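Local atomic coordinates of putative nisin-resistance protein (Streptococcus agalactiae 515, PDB entry 4Y68), a protein that probably acts as a family S41 peptidase lipoprotein that recognises the lantibiotic nisin and confers resistance to it. Residues G152-L157 and Q299-W304; Y35-L40 and K64-S69; S236-P241 and Y281-T286. All blocks are in the same frame, centred on the assembly; numbering follows the deposited sequence.

How the contacts relate
Two buried contacts and one partly buried one join parts of the chain that lie near or far from one another. Contacts 1 and 3 are neighbours, with centres 19 Å apart, and they touch directly: Leu155 CD1 lies 3.9 Å from Phe237 CZ, so the strand of contact 1 packs against the loop of contact 3. In sequence contact 3 is nested inside the long loop that contact 1 closes. Contact 2 is closed earlier in the chain and stands apart among the N-terminal helices, its centre 50 Å from that of contact 1, on the opposite side of the chain's centre, and 38 Å from that of contact 3. Its nearest atoms to contact 3 are about 17 Å away.

Contact 1 (G152-L157 and Q299-W304); sequences GLILDL and QESQSW
Ile154, in the middle of strand 152-156, and Ser301, in helix 297-308, bring the two backbones to a CA-to-CA distance of 7.3 Å, the closest approach of these segments. The strand is extended in the ordinary beta conformation and the helix regular, and no hydrogen bond joins them, so the meeting depends on a few side-chain carbons. Ile154 points at the helix. Its CG1 stands anti to the carbonyl carbon and the chain runs on extended (chi2 -173°), which carries CD1 forward as the touching atom. Ile154 CD1 lies 3.9 Å from Ser301 CB and 4.0 Å from Gln302 CG, so one methyl serves two consecutive helix residues. The contact is an instance of alpha/beta layering: strand 152-156 runs parallel to strands 118-122 and 218-222 on either side of it in a mixed sheet, and helix 297-308 covers one face. On this face Ile154 also meets Ile118, Leu120 and Ile221, while Ser301 rests on Ala219 and Phe246; side chains alternate along the strand, so Leu153 and Leu155 leave from its other face, where Leu155 meets Ile218. Gln302 slants across the isoleucine, using its aliphatic part, and its NE2 turns back to the Leu298 carbonyl one helical turn earlier. Within the helix, Ser303 OG donates to Glu300 O over 2.8 Å, tilted 30° from the carbonyl plane. Trp304 N reaches the same oxygen from the same face, 3.0 Å from Glu300 O, so that carbonyl is gripped twice. The carboxylate of Glu300 is itself held by Thr294 OG1 and Gln292 NE2.

Contact 2 (Y35-L40 and K64-S69); sequences YGRVIL and KKLKTS
Leu66, on helix 55-66, points at Gly36, and the absence of a side chain on the glycine lets the leucine reach the backbone itself. Leu66 CD1 settles 3.4 Å from Gly36 C and 3.5 Å from Gly36 CA, while the other branch stays slightly back, Leu66 CD2 being 4.0 Å from Gly36 CA. Gly36 CA and Leu66 CA are 6.5 Å apart, a close approach for helical segments. The leucine's CG lies beside the backbone N (chi1 -76°), which directs both methyls to the facing helix. One turn further along that helix, Leu40 meets it tip to tip: Leu40 CD1 lies 3.9 Å from Leu66 CD1. Arg37 instead passes at a slant, laying its CG 4.1 Å from Leu66 CD1 before the chain bends at chi3. The methyl CD1 is therefore bordered by glycine backbone, an arginine stem and a leucine tip. Charge gathers at the margin: Arg37 NH1 and Lys67 NZ are 5.5 Å apart, and a salt bridge from Lys67 to Glu33 probably offsets some of their repulsion. A type I turn from Leu66 to Ser69 leads on to helix 72-87, whose Ser75 and Ile78 also touch Leu66 and whose Ala82 meets Leu40. A leucine laid on a glycine backbone where helices come close is a common way of packing helices, here in the N-terminal bundle of helices 32-46, 55-66 and 72-87.

Contact 3 (S236-P241 and Y281-T286); sequences SFKGLP and YKYENT
Van der Waals contact between Lys238 and two tyrosines makes up this junction. Lys238 CE lies 3.7 Å from Tyr283 OH, the lysine chain slanting across that phenol. At the other tyrosine the amine is what touches: Lys238 NZ is 3.7 Å from Tyr281 CD2, and the two side chains cross at about a right angle. The lysine gets there by a bent route, turning at chi2 (-102°) and again at chi3 (-53°), which brings CE and NZ to the Tyr283 hydroxyl and the CD2 side of Tyr281. Both tyrosines point to the lysine because they are two residues apart along an extended segment and so fall on the same side. That segment is the returning arm of a beta hairpin: strand 282-283 pairs antiparallel with strand 267-276, Tyr283 bonding through its backbone to Val275. The loop connecting the hairpin strands supplies polar partners. Lys238 NZ hydrogen-bonds to Gln279 OE1 and makes a long, weak ion pair with Asp277 OD2, while Tyr283 OH hydrogen-bonds to that same Asp277 oxygen. Backbone bonds shape the facing loop. A type II turn runs from Phe237 to Leu240, with Leu240 N 3.1 Å from Phe237 O and Gly239 at a positive phi of 83°. Arg278 NH2 donates to the carbonyl oxygens of both Ser236 and Lys238, tying this turn to the hairpin loop.

Contact 1 (G152-L157 and Q299-W304)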
loop_
_atom_site.group_PDB
_atom_site.type_symbol
_atom_site.label_atom_id
_atom_site.label_comp_id
_atom_site.label_asym_id
_atom_site.label_seq_id
_atom_site.Cartn_x
_atom_site.Cartn_y
_atom_site.Cartn_z
ATOM N N GLY A 152 -9.002 -24.751 -2.178
ATOM C CA GLY A 152 -8.993 -23.702 -1.182
ATOM C C GLY A 152 -7.634 -23.040 -1.105
ATOM O O GLY A 152 -6.629 -23.666 -1.424
ATOM N N LEU A 153 -7.605 -21.780 -0.671
ATOM C CA LEU A 153 -6.360 -21.005 -0.612
ATOM C C LEU A 153 -6.118 -20.369 0.763
ATOM O O LEU A 153 -7.049 -19.993 1.471
ATOM C CB LEU A 153 -6.379 -19.927 -1.690
ATOM C CG LEU A 153 -6.397 -20.457 -3.129
ATOM C CD1 LEU A 153 -6.775 -19.384 -4.159
ATOM C CD2 LEU A 153 -5.045 -21.053 -3.472
ATOM N N ILE A 154 -4.859 -20.281 1.159
ATOM C CA ILE A 154 -4.501 -19.443 2.290
ATOM C C ILE A 154 -3.587 -18.361 1.759
ATOM O O ILE A 154 -2.562 -18.654 1.154
ATOM C CB ILE A 154 -3.794 -20.203 3.420
ATOM C CG1 ILE A 154 -4.631 -21.396 3.853
ATOM C CG2 ILE A 154 -3.537 -19.264 4.604
ATOM C CD1 ILE A 154 -4.095 -22.104 5.070
ATOM N N LEU A 155 -3.993 -17.112 1.956
ATOM C CA LEU A 155 -3.252 -15.958 1.486
ATOM C C LEU A 155 -2.636 -15.325 2.696
ATOM O O LEU A 155 -3.349 -14.849 3.554
ATOM C CB LEU A 155 -4.159 -14.965 0.785
ATOM C CG LEU A 155 -4.957 -15.456 -0.418
ATOM C CD1 LEU A 155 -5.752 -14.293 -0.986
ATOM C CD2 LEU A 155 -4.033 -16.055 -1.466
ATOM N N ASP A 156 -1.313 -15.312 2.763
ATOM C CA ASP A 156 -0.615 -14.881 3.963
ATOM C C ASP A 156 0.043 -13.523 3.743
ATOM O O ASP A 156 1.007 -13.399 2.969
ATOM C CB ASP A 156 0.418 -15.933 4.382
ATOM C CG ASP A 156 1.143 -15.567 5.664
ATOM O OD1 ASP A 156 0.681 -14.641 6.397
ATOM O OD2 ASP A 156 2.174 -16.216 5.939
ATOM N N LEU A 157 -0.505 -12.518 4.432
ATOM C CA LEU A 157 -0.048 -11.135 4.355
ATOM C C LEU A 157 0.715 -10.719 5.606
ATOM O O LEU A 157 1.006 -9.535 5.767
ATOM C CB LEU A 157 -1.243 -10.176 4.142
ATOM C CG LEU A 157 -2.070 -10.342 2.845
ATOM C CD1 LEU A 157 -3.423 -9.661 2.945
ATOM C CD2 LEU A 157 -1.329 -9.862 1.604
ATOM N N GLN A 299 -3.428 -22.669 11.714
ATOM C CA GLN A 299 -4.176 -23.815 12.208
ATOM C C GLN A 299 -5.674 -23.595 11.958
ATOM O O GLN A 299 -6.338 -24.394 11.309
ATOM C CB GLN A 299 -3.888 -24.037 13.701
ATOM C CG GLN A 299 -4.651 -25.205 14.321
ATOM C CD GLN A 299 -4.367 -25.394 15.817
ATOM O OE1 GLN A 299 -4.951 -24.715 16.670
ATOM N NE2 GLN A 299 -3.479 -26.325 16.133
ATOM N N GLU A 300 -6.189 -22.480 12.459
ATOM C CA GLU A 300 -7.615 -22.223 12.391
ATOM C C GLU A 300 -8.055 -22.027 10.947
ATOM O O GLU A 300 -9.157 -22.424 10.582
ATOM C CB GLU A 300 -7.961 -21.022 13.266
ATOM C CG GLU A 300 -7.517 -21.237 14.738
ATOM C CD GLU A 300 -8.213 -20.324 15.737
ATOM O OE1 GLU A 300 -9.245 -19.703 15.359
ATOM O OE2 GLU A 300 -7.727 -20.228 16.901
ATOM N N SER A 301 -7.174 -21.443 10.131
ATOM C CA SER A 301 -7.377 -21.303 8.683
ATOM C C SER A 301 -7.659 -22.605 7.944
ATOM O O SER A 301 -8.565 -22.680 7.113
ATOM C CB SER A 301 -6.136 -20.688 8.032
ATOM O OG SER A 301 -6.269 -19.305 7.877
ATOM N N GLN A 302 -6.826 -23.607 8.193
ATOM C CA GLN A 302 -6.973 -24.884 7.508
ATOM C C GLN A 302 -8.284 -25.543 7.907
ATOM O O GLN A 302 -9.020 -26.025 7.059
ATOM C CB GLN A 302 -5.808 -25.817 7.823
ATOM C CG GLN A 302 -4.499 -25.388 7.254
ATOM C CD GLN A 302 -3.355 -26.222 7.802
ATOM O OE1 GLN A 302 -3.012 -27.269 7.249
ATOM N NE2 GLN A 302 -2.776 -25.774 8.910
ATOM N N SER A 303 -8.573 -25.547 9.204
ATOM C CA SER A 303 -9.793 -26.167 9.677
ATOM C C SER A 303 -10.992 -25.491 9.038
ATOM O O SER A 303 -11.894 -26.170 8.550
ATOM C CB SER A 303 -9.897 -26.112 11.198
ATOM O OG SER A 303 -10.282 -24.825 11.611
ATOM N N TRP A 304 -10.997 -24.160 9.018
ATOM C CA TRP A 304 -12.095 -23.440 8.382
ATOM C C TRP A 304 -12.193 -23.863 6.927
ATOM O O TRP A 304 -13.280 -24.158 6.442
ATOM C CB TRP A 304 -11.922 -21.923 8.484
ATOM C CG TRP A 304 -13.006 -21.199 7.768
ATOM C CD1 TRP A 304 -14.306 -21.073 8.169
ATOM C CD2 TRP A 304 -12.910 -20.521 6.501
ATOM N NE1 TRP A 304 -15.019 -20.345 7.243
ATOM C CE2 TRP A 304 -14.190 -19.996 6.209
ATOM C CE3 TRP A 304 -11.863 -20.301 5.591
ATOM C CZ2 TRP A 304 -14.459 -19.269 5.043
ATOM C CZ3 TRP A 304 -12.129 -19.573 4.431
ATOM C CH2 TRP A 304 -13.424 -19.070 4.168
#

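Contact 2 (Y35-L40 and K64-S69)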
loop_
_atom_site.group_PDB
_atom_site.type_symbol
_atom_site.label_atom_id
_atom_site.label_comp_id
_atom_site.label_asym_id
_atom_site.label_seq_id
_atom_site.Cartn_x
_atom_site.Cartn_y
_atom_site.Cartn_z
ATOM N N TYR A 35 13.870 24.278 -1.644
ATOM C CA TYR A 35 13.633 22.846 -1.611
ATOM C C TYR A 35 12.697 22.512 -0.453
ATOM O O TYR A 35 11.761 21.731 -0.613
ATOM C CB TYR A 35 14.968 22.114 -1.509
ATOM C CG TYR A 35 14.938 20.600 -1.454
ATOM C CD1 TYR A 35 15.302 19.837 -2.560
ATOM C CD2 TYR A 35 14.602 19.930 -0.279
ATOM C CE1 TYR A 35 15.300 18.446 -2.510
ATOM C CE2 TYR A 35 14.589 18.542 -0.216
ATOM C CZ TYR A 35 14.944 17.802 -1.338
ATOM O OH TYR A 35 14.966 16.418 -1.280
ATOM N N GLY A 36 12.919 23.152 0.697
ATOM C CA GLY A 36 12.064 22.943 1.849
ATOM C C GLY A 36 10.674 23.521 1.660
ATOM O O GLY A 36 9.684 22.942 2.112
ATOM N N ARG A 37 10.590 24.665 0.988
ATOM C CA ARG A 37 9.308 25.332 0.807
ATOM C C ARG A 37 8.422 24.582 -0.207
ATOM O O ARG A 37 7.192 24.570 -0.083
ATOM C CB ARG A 37 9.513 26.784 0.388
ATOM C CG ARG A 37 10.023 27.658 1.519
ATOM C CD ARG A 37 10.262 29.081 1.060
ATOM N NE ARG A 37 9.020 29.815 0.846
ATOM C CZ ARG A 37 8.400 30.516 1.792
ATOM N NH1 ARG A 37 8.902 30.567 3.022
ATOM N NH2 ARG A 37 7.274 31.165 1.510
ATOM N N VAL A 38 9.060 23.935 -1.174
ATOM C CA VAL A 38 8.361 23.085 -2.134
ATOM C C VAL A 38 7.631 21.960 -1.416
ATOM O O VAL A 38 6.505 21.628 -1.760
ATOM C CB VAL A 38 9.338 22.472 -3.177
ATOM C CG1 VAL A 38 8.728 21.211 -3.803
ATOM C CG2 VAL A 38 9.686 23.502 -4.232
ATOM N N ILE A 39 8.268 21.376 -0.408
ATOM C CA ILE A 39 7.622 20.301 0.342
ATOM C C ILE A 39 6.438 20.828 1.158
ATOM O O ILE A 39 5.397 20.190 1.233
ATOM C CB ILE A 39 8.608 19.584 1.273
ATOM C CG1 ILE A 39 9.740 18.945 0.446
ATOM C CG2 ILE A 39 7.850 18.542 2.144
ATOM C CD1 ILE A 39 10.965 18.523 1.289
ATOM N N LEU A 40 6.588 22.009 1.742
ATOM C CA LEU A 40 5.510 22.602 2.526
ATOM C C LEU A 40 4.298 22.921 1.641
ATOM O O LEU A 40 3.159 22.659 2.034
ATOM C CB LEU A 40 6.015 23.857 3.268
ATOM C CG LEU A 40 7.093 23.594 4.336
ATOM C CD1 LEU A 40 7.618 24.896 4.937
ATOM C CD2 LEU A 40 6.577 22.664 5.466
ATOM N N LYS A 64 10.813 29.501 9.122
ATOM C CA LYS A 64 11.829 30.302 9.810
ATOM C C LYS A 64 13.156 29.550 9.844
ATOM O O LYS A 64 14.195 30.106 9.491
ATOM C CB LYS A 64 11.375 30.681 11.225
ATOM C CG LYS A 64 12.413 31.484 12.019
ATOM C CD LYS A 64 11.793 32.224 13.200
ATOM C CE LYS A 64 12.417 31.814 14.540
ATOM N NZ LYS A 64 11.941 32.664 15.685
ATOM N N LYS A 65 13.126 28.276 10.227
ATOM C CA LYS A 65 14.344 27.471 10.186
ATOM C C LYS A 65 14.891 27.336 8.750
ATOM O O LYS A 65 16.104 27.347 8.546
ATOM C CB LYS A 65 14.090 26.080 10.791
ATOM C CG LYS A 65 13.531 26.111 12.218
ATOM C CD LYS A 65 13.662 24.738 12.885
ATOM C CE LYS A 65 13.223 24.771 14.354
ATOM N NZ LYS A 65 11.733 24.760 14.546
ATOM N N LEU A 66 14.008 27.196 7.757
ATOM C CA LEU A 66 14.475 26.951 6.393
ATOM C C LEU A 66 15.310 28.123 5.854
ATOM O O LEU A 66 16.145 27.927 4.985
ATOM C CB LEU A 66 13.294 26.667 5.449
ATOM C CG LEU A 66 12.627 25.289 5.509
ATOM C CD1 LEU A 66 11.487 25.205 4.492
ATOM C CD2 LEU A 66 13.628 24.194 5.256
ATOM N N LYS A 67 15.094 29.331 6.377
ATOM C CA LYS A 67 15.825 30.508 5.899
ATOM C C LYS A 67 17.341 30.323 6.031
ATOM O O LYS A 67 18.106 30.841 5.226
ATOM C CB LYS A 67 15.397 31.786 6.649
ATOM C CG LYS A 67 13.899 32.104 6.610
ATOM C CD LYS A 67 13.611 33.536 6.131
ATOM C CE LYS A 67 14.123 33.759 4.699
ATOM N NZ LYS A 67 13.040 34.151 3.738
ATOM N N THR A 68 17.776 29.569 7.032
ATOM C CA THR A 68 19.208 29.343 7.199
ATOM C C THR A 68 19.634 27.910 6.915
ATOM O O THR A 68 20.735 27.512 7.298
ATOM C CB THR A 68 19.680 29.715 8.630
ATOM O OG1 THR A 68 18.941 28.962 9.608
ATOM C CG2 THR A 68 19.491 31.213 8.878
ATOM N N SER A 69 18.784 27.134 6.246
ATOM C CA SER A 69 19.159 25.759 5.910
ATOM C C SER A 69 20.309 25.739 4.892
ATOM O O SER A 69 20.322 26.525 3.946
ATOM C CB SER A 69 17.956 24.975 5.372
ATOM O OG SER A 69 18.365 23.705 4.883
#

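Contact 3 (S236-P241 and Y281-T286)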
loop_
_atom_site.group_PDB
_atom_site.type_symbol
_atom_site.label_atom_id
_atom_site.label_comp_id
_atom_site.label_asym_id
_atom_site.label_seq_id
_atom_site.Cartn_x
_atom_site.Cartn_y
_atom_site.Cartn_z
ATOM N N SER A 236 -9.480 -5.078 -0.278
ATOM C CA SER A 236 -10.041 -5.424 -1.580
ATOM C C SER A 236 -10.770 -6.771 -1.584
ATOM O O SER A 236 -11.515 -7.051 -2.512
ATOM C CB SER A 236 -8.948 -5.455 -2.636
ATOM O OG SER A 236 -8.241 -4.243 -2.667
ATOM N N PHE A 237 -10.533 -7.597 -0.562
ATOM C CA PHE A 237 -11.240 -8.881 -0.395
ATOM C C PHE A 237 -12.422 -8.793 0.566
ATOM O O PHE A 237 -13.190 -9.749 0.690
ATOM C CB PHE A 237 -10.289 -9.974 0.112
ATOM C CG PHE A 237 -9.252 -10.402 -0.899
ATOM C CD1 PHE A 237 -9.477 -11.494 -1.724
ATOM C CD2 PHE A 237 -8.050 -9.718 -1.016
ATOM C CE1 PHE A 237 -8.528 -11.899 -2.653
ATOM C CE2 PHE A 237 -7.100 -10.105 -1.944
ATOM C CZ PHE A 237 -7.337 -11.212 -2.766
ATOM N N LYS A 238 -12.569 -7.664 1.255
ATOM C CA LYS A 238 -13.586 -7.553 2.306
ATOM C C LYS A 238 -14.990 -7.594 1.755
ATOM O O LYS A 238 -15.292 -6.962 0.750
ATOM C CB LYS A 238 -13.395 -6.278 3.119
ATOM C CG LYS A 238 -12.570 -6.496 4.371
ATOM C CD LYS A 238 -13.439 -6.569 5.594
ATOM C CE LYS A 238 -14.338 -5.344 5.644
ATOM N NZ LYS A 238 -15.237 -5.306 6.824
ATOM N N GLY A 239 -15.849 -8.344 2.429
ATOM C CA GLY A 239 -17.196 -8.573 1.948
ATOM C C GLY A 239 -17.350 -9.675 0.909
ATOM O O GLY A 239 -18.477 -10.046 0.569
ATOM N N LEU A 240 -16.250 -10.203 0.368
ATOM C CA LEU A 240 -16.403 -11.342 -0.542
ATOM C C LEU A 240 -16.924 -12.541 0.254
ATOM O O LEU A 240 -16.371 -12.871 1.315
ATOM C CB LEU A 240 -15.090 -11.693 -1.237
ATOM C CG LEU A 240 -14.513 -10.652 -2.190
ATOM C CD1 LEU A 240 -13.341 -11.236 -2.956
ATOM C CD2 LEU A 240 -15.578 -10.101 -3.131
ATOM N N PRO A 241 -17.980 -13.207 -0.255
ATOM C CA PRO A 241 -18.662 -14.242 0.545
ATOM C C PRO A 241 -17.845 -15.516 0.717
ATOM O O PRO A 241 -18.082 -16.273 1.651
ATOM C CB PRO A 241 -19.945 -14.514 -0.247
ATOM C CG PRO A 241 -19.561 -14.193 -1.667
ATOM C CD PRO A 241 -18.628 -12.998 -1.563
ATOM N N TYR A 281 -17.483 0.529 5.523
ATOM C CA TYR A 281 -16.700 0.809 6.733
ATOM C C TYR A 281 -15.580 1.809 6.480
ATOM O O TYR A 281 -14.885 1.712 5.475
ATOM C CB TYR A 281 -16.094 -0.467 7.304
ATOM C CG TYR A 281 -17.104 -1.418 7.869
ATOM C CD1 TYR A 281 -17.575 -1.269 9.164
ATOM C CD2 TYR A 281 -17.583 -2.487 7.112
ATOM C CE1 TYR A 281 -18.506 -2.156 9.691
ATOM C CE2 TYR A 281 -18.506 -3.371 7.629
ATOM C CZ TYR A 281 -18.963 -3.202 8.917
ATOM O OH TYR A 281 -19.883 -4.081 9.435
ATOM N N LYS A 282 -15.393 2.756 7.388
ATOM C CA LYS A 282 -14.370 3.791 7.187
ATOM C C LYS A 282 -13.060 3.491 7.914
ATOM O O LYS A 282 -13.058 2.930 9.003
ATOM C CB LYS A 282 -14.896 5.151 7.621
ATOM C CG LYS A 282 -16.096 5.618 6.812
ATOM C CD LYS A 282 -16.517 7.043 7.219
ATOM C CE LYS A 282 -17.908 7.389 6.679
ATOM N NZ LYS A 282 -18.264 8.843 6.838
ATOM N N TYR A 283 -11.948 3.856 7.290
ATOM C CA TYR A 283 -10.629 3.641 7.879
ATOM C C TYR A 283 -9.847 4.925 7.752
ATOM O O TYR A 283 -9.911 5.597 6.721
ATOM C CB TYR A 283 -9.876 2.472 7.198
ATOM C CG TYR A 283 -10.667 1.165 7.178
ATOM C CD1 TYR A 283 -10.451 0.179 8.129
ATOM C CD2 TYR A 283 -11.657 0.958 6.245
ATOM C CE1 TYR A 283 -11.186 -0.976 8.127
ATOM C CE2 TYR A 283 -12.385 -0.193 6.227
ATOM C CZ TYR A 283 -12.147 -1.158 7.167
ATOM O OH TYR A 283 -12.883 -2.316 7.130
ATOM N N GLU A 284 -9.115 5.274 8.800
ATOM C CA GLU A 284 -8.231 6.425 8.748
ATOM C C GLU A 284 -7.010 6.124 9.599
ATOM O O GLU A 284 -6.907 6.581 10.725
ATOM C CB GLU A 284 -8.948 7.688 9.225
ATOM C CG GLU A 284 -8.195 8.971 8.952
ATOM C CD GLU A 284 -8.987 10.222 9.335
ATOM O OE1 GLU A 284 -10.226 10.141 9.500
ATOM O OE2 GLU A 284 -8.363 11.297 9.472
ATOM N N ASN A 285 -6.091 5.342 9.048
ATOM C CA ASN A 285 -4.924 4.904 9.792
ATOM C C ASN A 285 -5.408 4.146 11.007
ATOM O O ASN A 285 -4.960 4.366 12.132
ATOM C CB ASN A 285 -4.039 6.091 10.163
ATOM C CG ASN A 285 -3.305 6.650 8.950
ATOM O OD1 ASN A 285 -3.066 5.924 7.982
ATOM N ND2 ASN A 285 -2.949 7.931 8.992
ATOM N N THR A 286 -6.360 3.262 10.751
ATOM C CA THR A 286 -6.942 2.422 11.778
ATOM C C THR A 286 -6.789 0.942 11.415
ATOM O O THR A 286 -6.974 0.544 10.256
ATOM C CB THR A 286 -8.425 2.736 11.981
ATOM O OG1 THR A 286 -9.137 2.361 10.814
ATOM C CG2 THR A 286 -8.631 4.219 12.202
#